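Local coordinates for hypothetical Membrane Spanning Protein (Bacillus cereus, PDB 2FB5) that probably condenses two ATP molecules into cyclic di-AMP, as a diadenylate cyclase needed for efficient spore formation, at residues 21-32 with 46-57; 131-139 with 146-154. One frame throughout, in Å; residues are numbered along the deposited sequence.

Interaction 1 (21-32 with 46-57); sequences MIEIAEKELSIM and KMEDIHHMLANV
Met53 lays its thioether across Glu28 where two antiparallel helices, 4-35 and 47-70, form a helical hairpin. The axes of 21-32 and 47-57 approach to 8.9 Å, with their directions 159° apart. The tight part runs from Met21 and Val57 to Ala25 and Met53. The Met53 chain is extended beyond CG, and SD reaches Glu28 CB at 3.6 Å. Its CE goes on to Ile24 CG2. Ile50 puts CD1 on Ala25 CB at 3.8 Å, with CG1 anti to its backbone N (chi1 -176°). Met21 has chi1 -165°, which brings CG within 3.5 Å of Asn56 CB and 3.6 Å of Val57 CG2. Its later bends keep SD and CE against Asn56. The helices part toward Met32 and Lys46. There Met32 SD meets Met47 CE at 3.8 Å, and Ile31 lies on the surface. Lys46 crosses Glu28 on a partly exposed flank, and its NZ makes only a long salt bridge to Glu28 OE2, at 3.6 Å. Asp49 OD2 lies 4.9 Å from Glu28 OE2, so Lys46 probably eases the charge on Glu28 only in part. Apolar and thioether packing carries the pairing, and the charge pair adds a weak link.

Interaction 2 (131-139 with 146-154); sequences NPLHDGAVL and VSAANILPL
Two residues, Ala149 and Asn150, stand opposite the single Ala137: a classic G1 beta bulge in the hairpin of strands 137-141 and 144-150. Ala149 takes the left-handed helical conformation (57/29°) usual at the first position of this bulge, where glycine is commonest. The chain turns a corner there. Beyond it, Ala137 and Asn150 form an antiparallel hydrogen-bonded pair. Ala137 N gives to Asn150 O at 2.9 Å, and Asn150 N returns to Ala137 O, in the carbonyl plane on a lone pair. Before the bulge, Leu139 N bonds to Ser147 O, with the donor tilted 31° from the carbonyl plane. Gly136 lies directly on the backbone of Ala149, CA to CA 3.9 Å, and its CA also meets Asn150 O, with no side chain between.

Ala137, Leu139, Ser147 and Asn150 point to one face of the sheet. Ala137 CB meets Leu152 CD1 at 3.7 Å, and Leu152 continues to Leu95, Val97 and helix 166-175. Leu139 also lies side by side with Val146, its CG 3.9 Å from Val146 CB. On the other face Val138 CG2 touches Ala148 CB at 3.8 Å, and helix 120-126 packs on both residues through Ile126. The hairpin lies inside the mixed sheet of the DisA-type nucleotide-binding domain: Val138 bonds to strand 94-98 and Val146 to strand 112-117. One water serves the backbone NH that the bulge turns aside. It accepts from Ala149 N at 2.9 Å and donates to Leu133 O at 2.7 Å, with a weak bond to Gly136 O.

Interactions 1 and 2 share no secondary-structure element. They lie on opposite sides of the chain's centre, with their centres about 40 Å apart and their nearest atoms about 25 Å apart. Interaction 1 belongs to the N-terminal CdaS region and pairs two helices that stand out from the rest of the chain. Most of its touching residues are at least partly exposed, and side chains do the joining. Interaction 2 belongs to the nucleotide-binding domain. Seven of its twelve touching residues are buried, and backbone hydrogen bonds hold it, with apolar groups on both faces. Each helix bonds within its own backbone; the strands bond to each other, to flanking strands and, at the bulge, to a water.

Interaction 1 (21-32 with 46-57)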
loop_
_atom_site.group_PDB
_atom_site.type_symbol
_atom_site.label_atom_id
_atom_site.label_comp_id
_atom_site.label_asym_id
_atom_site.label_seq_id
_atom_site.Cartn_x
_atom_site.Cartn_y
_atom_site.Cartn_z
ATOM N N MET A 21 23.173 6.451 7.176
ATOM C CA MET A 21 23.910 7.127 8.246
ATOM C C MET A 21 24.246 6.194 9.397
ATOM O O MET A 21 25.306 6.323 9.995
ATOM C CB MET A 21 23.205 8.377 8.779
ATOM C CG MET A 21 24.162 9.257 9.637
ATOM S SD MET A 21 25.585 9.929 8.708
ATOM C CE MET A 21 24.592 10.641 7.358
ATOM N N ILE A 22 23.339 5.272 9.712
ATOM C CA ILE A 22 23.604 4.270 10.738
ATOM C C ILE A 22 24.801 3.404 10.320
ATOM O O ILE A 22 25.669 3.125 11.142
ATOM C CB ILE A 22 22.358 3.390 11.043
ATOM C CG1 ILE A 22 21.247 4.242 11.685
ATOM C CG2 ILE A 22 22.741 2.185 11.932
ATOM C CD1 ILE A 22 19.900 3.513 11.933
ATOM N N GLU A 23 24.852 3.005 9.045
ATOM C CA GLU A 23 25.973 2.208 8.533
ATOM C C GLU A 23 27.292 2.960 8.619
ATOM O O GLU A 23 28.317 2.375 8.951
ATOM C CB GLU A 23 25.745 1.777 7.084
ATOM C CG GLU A 23 24.617 0.797 6.886
ATOM C CD GLU A 23 24.415 0.427 5.423
ATOM O OE1 GLU A 23 24.683 1.267 4.522
ATOM O OE2 GLU A 23 23.980 -0.711 5.178
ATOM N N ILE A 24 27.261 4.255 8.314
ATOM C CA ILE A 24 28.445 5.108 8.419
ATOM C C ILE A 24 28.986 5.149 9.866
ATOM O O ILE A 24 30.197 5.015 10.093
ATOM C CB ILE A 24 28.142 6.518 7.877
ATOM C CG1 ILE A 24 27.957 6.452 6.348
ATOM C CG2 ILE A 24 29.253 7.509 8.260
ATOM C CD1 ILE A 24 27.442 7.747 5.728
ATOM N N ALA A 25 28.071 5.297 10.832
ATOM C CA ALA A 25 28.426 5.285 12.250
ATOM C C ALA A 25 28.975 3.928 12.686
ATOM O O ALA A 25 29.971 3.862 13.411
ATOM C CB ALA A 25 27.217 5.669 13.115
ATOM N N GLU A 26 28.325 2.853 12.250
ATOM C CA GLU A 26 28.767 1.491 12.562
ATOM C C GLU A 26 30.190 1.237 12.072
ATOM O O GLU A 26 31.001 0.626 12.773
ATOM C CB GLU A 26 27.858 0.482 11.880
ATOM C CG GLU A 26 26.540 0.209 12.568
ATOM C CD GLU A 26 25.679 -0.736 11.752
ATOM O OE1 GLU A 26 25.144 -0.312 10.706
ATOM O OE2 GLU A 26 25.544 -1.911 12.152
ATOM N N LYS A 27 30.465 1.686 10.848
ATOM C CA LYS A 27 31.784 1.539 10.222
ATOM C C LYS A 27 32.861 2.309 10.990
ATOM O O LYS A 27 33.923 1.761 11.289
ATOM C CB LYS A 27 31.715 1.979 8.754
ATOM C CG LYS A 27 33.064 2.147 8.027
ATOM C CD LYS A 27 32.856 2.227 6.512
ATOM C CE LYS A 27 34.033 2.907 5.802
ATOM N NZ LYS A 27 35.260 2.040 5.779
ATOM N N GLU A 28 32.589 3.572 11.308
ATOM C CA GLU A 28 33.522 4.383 12.086
ATOM C C GLU A 28 33.823 3.765 13.459
ATOM O O GLU A 28 34.976 3.785 13.904
ATOM C CB GLU A 28 32.992 5.809 12.246
ATOM C CG GLU A 28 34.035 6.819 12.706
ATOM C CD GLU A 28 35.155 7.051 11.686
ATOM O OE1 GLU A 28 34.951 6.823 10.468
ATOM O OE2 GLU A 28 36.250 7.463 12.116
ATOM N N LEU A 29 32.808 3.209 14.123
ATOM C CA LEU A 29 33.028 2.532 15.403
ATOM C C LEU A 29 33.946 1.318 15.250
ATOM O O LEU A 29 34.841 1.101 16.076
ATOM C CB LEU A 29 31.703 2.121 16.076
ATOM C CG LEU A 29 30.905 3.295 16.668
ATOM C CD1 LEU A 29 29.477 2.871 16.946
ATOM C CD2 LEU A 29 31.577 3.889 17.922
ATOM N N SER A 30 33.735 0.526 14.195
ATOM C CA SER A 30 34.591 -0.641 13.978
ATOM C C SER A 30 36.035 -0.207 13.688
ATOM O O SER A 30 36.966 -0.838 14.174
ATOM C CB SER A 30 34.033 -1.575 12.892
ATOM O OG SER A 30 34.297 -1.052 11.602
ATOM N N ILE A 31 36.217 0.889 12.949
ATOM C CA ILE A 31 37.543 1.471 12.716
ATOM C C ILE A 31 38.203 1.811 14.059
ATOM O O ILE A 31 39.343 1.426 14.331
ATOM C CB ILE A 31 37.482 2.757 11.832
ATOM C CG1 ILE A 31 36.974 2.452 10.419
ATOM C CG2 ILE A 31 38.860 3.438 11.733
ATOM C CD1 ILE A 31 37.713 1.335 9.717
ATOM N N MET A 32 37.464 2.529 14.894
ATOM C CA MET A 32 37.931 2.946 16.208
ATOM C C MET A 32 38.308 1.720 17.059
ATOM O O MET A 32 39.333 1.715 17.729
ATOM C CB MET A 32 36.804 3.763 16.851
ATOM C CG MET A 32 37.071 4.415 18.176
ATOM S SD MET A 32 35.609 5.383 18.679
ATOM C CE MET A 32 35.149 6.153 17.086
ATOM N N LYS A 46 38.740 10.891 16.978
ATOM C CA LYS A 46 37.587 10.494 16.160
ATOM C C LYS A 46 36.229 10.703 16.832
ATOM O O LYS A 46 35.187 10.472 16.208
ATOM C CB LYS A 46 37.709 9.026 15.741
ATOM C CG LYS A 46 38.866 8.735 14.808
ATOM C CD LYS A 46 38.679 9.391 13.446
ATOM C CE LYS A 46 39.762 8.936 12.478
ATOM N NZ LYS A 46 39.843 7.436 12.457
ATOM N N MET A 47 36.241 11.140 18.089
ATOM C CA MET A 47 35.012 11.255 18.883
ATOM C C MET A 47 34.033 12.313 18.363
ATOM O O MET A 47 32.827 12.074 18.330
ATOM C CB MET A 47 35.339 11.506 20.353
ATOM C CG MET A 47 35.970 10.314 21.065
ATOM S SD MET A 47 34.945 8.832 21.227
ATOM C CE MET A 47 36.255 7.678 21.612
ATOM N N GLU A 48 34.557 13.471 17.967
ATOM C CA GLU A 48 33.760 14.534 17.353
ATOM C C GLU A 48 33.006 13.991 16.132
ATOM O O GLU A 48 31.791 14.161 16.028
ATOM C CB GLU A 48 34.663 15.715 16.973
ATOM C CG GLU A 48 34.092 16.702 15.951
ATOM C CD GLU A 48 35.183 17.397 15.131
ATOM O OE1 GLU A 48 36.154 16.712 14.718
ATOM O OE2 GLU A 48 35.069 18.624 14.885
ATOM N N ASP A 49 33.731 13.319 15.235
ATOM C CA ASP A 49 33.143 12.681 14.051
ATOM C C ASP A 49 31.982 11.745 14.404
ATOM O O ASP A 49 30.882 11.893 13.871
ATOM C CB ASP A 49 34.212 11.915 13.268
ATOM C CG ASP A 49 35.224 12.838 12.591
ATOM O OD1 ASP A 49 34.961 14.061 12.485
ATOM O OD2 ASP A 49 36.288 12.331 12.159
ATOM N N ILE A 50 32.218 10.785 15.293
ATOM C CA ILE A 50 31.157 9.830 15.643
ATOM C C ILE A 50 29.953 10.513 16.303
ATOM O O ILE A 50 28.811 10.170 16.003
ATOM C CB ILE A 50 31.676 8.589 16.438
ATOM C CG1 ILE A 50 30.551 7.575 16.682
ATOM C CG2 ILE A 50 32.307 8.986 17.753
ATOM C CD1 ILE A 50 30.020 6.940 15.409
ATOM N N HIS A 51 30.204 11.505 17.158
ATOM C CA HIS A 51 29.115 12.300 17.732
ATOM C C HIS A 51 28.248 12.948 16.644
ATOM O O HIS A 51 27.024 12.858 16.694
ATOM C CB HIS A 51 29.648 13.330 18.743
ATOM C CG HIS A 51 29.992 12.730 20.078
ATOM N ND1 HIS A 51 29.030 12.280 20.959
ATOM C CD2 HIS A 51 31.187 12.485 20.671
ATOM C CE1 HIS A 51 29.615 11.793 22.041
ATOM N NE2 HIS A 51 30.924 11.901 21.891
ATOM N N HIS A 52 28.891 13.571 15.656
ATOM C CA HIS A 52 28.200 14.171 14.516
ATOM C C HIS A 52 27.367 13.142 13.739
ATOM O O HIS A 52 26.214 13.406 13.386
ATOM C CB HIS A 52 29.220 14.854 13.586
ATOM C CG HIS A 52 28.607 15.554 12.405
ATOM N ND1 HIS A 52 27.757 16.635 12.532
ATOM C CD2 HIS A 52 28.745 15.342 11.070
ATOM C CE1 HIS A 52 27.398 17.057 11.330
ATOM N NE2 HIS A 52 27.983 16.290 10.426
ATOM N N MET A 53 27.956 11.966 13.500
ATOM C CA MET A 53 27.309 10.884 12.772
ATOM C C MET A 53 26.025 10.471 13.481
ATOM O O MET A 53 24.990 10.252 12.853
ATOM C CB MET A 53 28.258 9.678 12.654
ATOM C CG MET A 53 29.420 9.873 11.677
ATOM S SD MET A 53 30.681 8.572 11.768
ATOM C CE MET A 53 31.793 9.176 10.480
ATOM N N LEU A 54 26.103 10.383 14.802
ATOM C CA LEU A 54 24.947 10.024 15.614
ATOM C C LEU A 54 23.893 11.129 15.594
ATOM O O LEU A 54 22.690 10.855 15.608
ATOM C CB LEU A 54 25.412 9.811 17.033
ATOM C CG LEU A 54 24.902 8.562 17.688
ATOM C CD1 LEU A 54 25.668 7.385 17.081
ATOM C CD2 LEU A 54 25.163 8.690 19.165
ATOM N N ALA A 55 24.356 12.378 15.567
ATOM C CA ALA A 55 23.465 13.528 15.431
ATOM C C ALA A 55 22.719 13.484 14.093
ATOM O O ALA A 55 21.531 13.805 14.034
ATOM C CB ALA A 55 24.248 14.833 15.576
ATOM N N ASN A 56 23.430 13.097 13.030
ATOM C CA ASN A 56 22.837 12.890 11.714
ATOM C C ASN A 56 21.820 11.740 11.693
ATOM O O ASN A 56 20.776 11.856 11.060
ATOM C CB ASN A 56 23.925 12.635 10.666
ATOM C CG ASN A 56 24.749 13.882 10.343
ATOM O OD1 ASN A 56 24.373 15.001 10.684
ATOM N ND2 ASN A 56 25.876 13.682 9.671
ATOM N N VAL A 57 22.125 10.631 12.362
ATOM C CA VAL A 57 21.164 9.532 12.476
ATOM C C VAL A 57 19.881 10.068 13.099
ATOM O O VAL A 57 18.796 9.803 12.596
ATOM C CB VAL A 57 21.702 8.325 13.308
ATOM C CG1 VAL A 57 20.590 7.313 13.602
ATOM C CG2 VAL A 57 22.853 7.626 12.583
#

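Interaction 2 (131-139 with 146-154)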
loop_
_atom_site.group_PDB
_atom_site.type_symbol
_atom_site.label_atom_id
_atom_site.label_comp_id
_atom_site.label_asym_id
_atom_site.label_seq_id
_atom_site.Cartn_x
_atom_site.Cartn_y
_atom_site.Cartn_z
ATOM N N ASN A 131 1.582 35.940 25.414
ATOM C CA ASN A 131 0.456 36.385 24.573
ATOM C C ASN A 131 -0.852 35.641 24.891
ATOM O O ASN A 131 -0.818 34.580 25.484
ATOM C CB ASN A 131 0.813 36.353 23.065
ATOM C CG ASN A 131 0.392 35.055 22.371
ATOM O OD1 ASN A 131 1.133 34.084 22.340
ATOM N ND2 ASN A 131 -0.801 35.051 21.801
ATOM N N PRO A 132 -2.013 36.204 24.502
ATOM C CA PRO A 132 -3.297 35.587 24.811
ATOM C C PRO A 132 -3.501 34.132 24.337
ATOM O O PRO A 132 -4.321 33.430 24.913
ATOM C CB PRO A 132 -4.303 36.519 24.127
ATOM C CG PRO A 132 -3.622 37.820 24.063
ATOM C CD PRO A 132 -2.190 37.477 23.778
ATOM N N LEU A 133 -2.763 33.665 23.330
ATOM C CA LEU A 133 -3.050 32.328 22.765
ATOM C C LEU A 133 -2.017 31.235 23.068
ATOM O O LEU A 133 -2.151 30.084 22.612
ATOM C CB LEU A 133 -3.313 32.420 21.247
ATOM C CG LEU A 133 -4.565 33.167 20.774
ATOM C CD1 LEU A 133 -4.606 33.246 19.243
ATOM C CD2 LEU A 133 -5.848 32.521 21.305
ATOM N N HIS A 134 -1.004 31.584 23.856
ATOM C CA HIS A 134 0.136 30.707 24.059
ATOM C C HIS A 134 -0.178 29.532 24.995
ATOM O O HIS A 134 0.425 28.484 24.867
ATOM C CB HIS A 134 1.349 31.499 24.558
ATOM C CG HIS A 134 1.318 31.782 26.027
ATOM N ND1 HIS A 134 2.004 31.016 26.947
ATOM C CD2 HIS A 134 0.640 32.711 26.744
ATOM C CE1 HIS A 134 1.766 31.475 28.163
ATOM N NE2 HIS A 134 0.937 32.501 28.069
ATOM N N ASP A 135 -1.123 29.707 25.913
ATOM C CA ASP A 135 -1.376 28.707 26.958
ATOM C C ASP A 135 -2.413 27.664 26.508
ATOM O O ASP A 135 -3.614 27.865 26.654
ATOM C CB ASP A 135 -1.799 29.419 28.259
ATOM C CG ASP A 135 -2.004 28.464 29.438
ATOM O OD1 ASP A 135 -1.377 27.389 29.470
ATOM O OD2 ASP A 135 -2.800 28.804 30.346
ATOM N N GLY A 136 -1.942 26.540 25.980
ATOM C CA GLY A 136 -2.828 25.484 25.489
ATOM C C GLY A 136 -2.342 24.981 24.142
ATOM O O GLY A 136 -1.276 25.377 23.692
ATOM N N ALA A 137 -3.125 24.114 23.504
ATOM C CA ALA A 137 -2.711 23.435 22.282
ATOM C C ALA A 137 -3.270 24.085 21.030
ATOM O O ALA A 137 -4.408 24.553 21.017
ATOM C CB ALA A 137 -3.150 21.980 22.319
ATOM N N VAL A 138 -2.470 24.072 19.971
ATOM C CA VAL A 138 -2.973 24.342 18.634
ATOM C C VAL A 138 -3.472 23.029 18.028
ATOM O O VAL A 138 -2.847 21.986 18.211
ATOM C CB VAL A 138 -1.868 24.969 17.747
ATOM C CG1 VAL A 138 -2.114 24.699 16.268
ATOM C CG2 VAL A 138 -1.798 26.453 18.011
ATOM N N LEU A 139 -4.598 23.085 17.325
ATOM C CA LEU A 139 -5.085 21.947 16.552
ATOM C C LEU A 139 -4.881 22.233 15.073
ATOM O O LEU A 139 -5.312 23.276 14.586
ATOM C CB LEU A 139 -6.573 21.717 16.807
ATOM C CG LEU A 139 -7.319 20.702 15.913
ATOM C CD1 LEU A 139 -6.611 19.338 15.896
ATOM C CD2 LEU A 139 -8.761 20.553 16.405
ATOM N N VAL A 146 -6.904 25.006 13.070
ATOM C CA VAL A 146 -8.321 25.037 13.423
ATOM C C VAL A 146 -8.537 26.003 14.588
ATOM O O VAL A 146 -9.429 26.855 14.545
ATOM C CB VAL A 146 -8.858 23.623 13.803
ATOM C CG1 VAL A 146 -10.349 23.680 14.154
ATOM C CG2 VAL A 146 -8.622 22.621 12.672
ATOM N N SER A 147 -7.724 25.849 15.635
ATOM C CA SER A 147 -7.924 26.540 16.890
ATOM C C SER A 147 -6.643 26.544 17.709
ATOM O O SER A 147 -5.699 25.813 17.396
ATOM C CB SER A 147 -9.033 25.842 17.690
ATOM O OG SER A 147 -8.809 24.447 17.708
ATOM N N ALA A 148 -6.633 27.354 18.771
ATOM C CA ALA A 148 -5.482 27.484 19.662
ATOM C C ALA A 148 -5.965 27.629 21.091
ATOM O O ALA A 148 -7.161 27.801 21.330
ATOM C CB ALA A 148 -4.633 28.706 19.261
ATOM N N ALA A 149 -5.029 27.593 22.037
ATOM C CA ALA A 149 -5.350 27.667 23.461
ATOM C C ALA A 149 -6.317 26.543 23.870
ATOM O O ALA A 149 -7.120 26.688 24.804
ATOM C CB ALA A 149 -5.903 29.052 23.819
ATOM N N ASN A 150 -6.240 25.420 23.155
ATOM C CA ASN A 150 -7.132 24.279 23.418
ATOM C C ASN A 150 -6.701 23.528 24.680
ATOM O O ASN A 150 -5.520 23.535 25.038
ATOM C CB ASN A 150 -7.165 23.314 22.214
ATOM C CG ASN A 150 -7.661 23.973 20.926
ATOM O OD1 ASN A 150 -7.090 23.773 19.846
ATOM N ND2 ASN A 150 -8.709 24.767 21.029
ATOM N N ILE A 151 -7.658 22.869 25.329
ATOM C CA ILE A 151 -7.382 22.010 26.487
ATOM C C ILE A 151 -7.480 20.532 26.103
ATOM O O ILE A 151 -8.502 20.089 25.576
ATOM C CB ILE A 151 -8.363 22.301 27.643
ATOM C CG1 ILE A 151 -8.214 23.759 28.094
ATOM C CG2 ILE A 151 -8.119 21.335 28.835
ATOM C CD1 ILE A 151 -9.395 24.272 28.902
ATOM N N LEU A 152 -6.410 19.785 26.371
ATOM C CA LEU A 152 -6.328 18.353 26.078
ATOM C C LEU A 152 -6.410 17.541 27.369
ATOM O O LEU A 152 -6.082 18.072 28.429
ATOM C CB LEU A 152 -4.980 18.049 25.446
ATOM C CG LEU A 152 -4.789 18.204 23.938
ATOM C CD1 LEU A 152 -5.530 19.406 23.375
ATOM C CD2 LEU A 152 -3.298 18.259 23.627
ATOM N N PRO A 153 -6.799 16.247 27.279
ATOM C CA PRO A 153 -6.779 15.393 28.490
ATOM C C PRO A 153 -5.329 15.102 28.906
ATOM O O PRO A 153 -4.460 14.956 28.043
ATOM C CB PRO A 153 -7.490 14.113 28.030
ATOM C CG PRO A 153 -7.229 14.065 26.556
ATOM C CD PRO A 153 -7.251 15.497 26.089
ATOM N N LEU A 154 -5.061 15.079 30.207
ATOM C CA LEU A 154 -3.708 14.822 30.687
ATOM C C LEU A 154 -3.574 13.346 30.995
ATOM O O LEU A 154 -4.492 12.760 31.573
ATOM C CB LEU A 154 -3.419 15.630 31.957
ATOM C CG LEU A 154 -3.588 17.145 31.926
ATOM C CD1 LEU A 154 -3.368 17.714 33.325
ATOM C CD2 LEU A 154 -2.635 17.780 30.916
HETATM O O HOH W 1 -2.145 27.545 21.692
#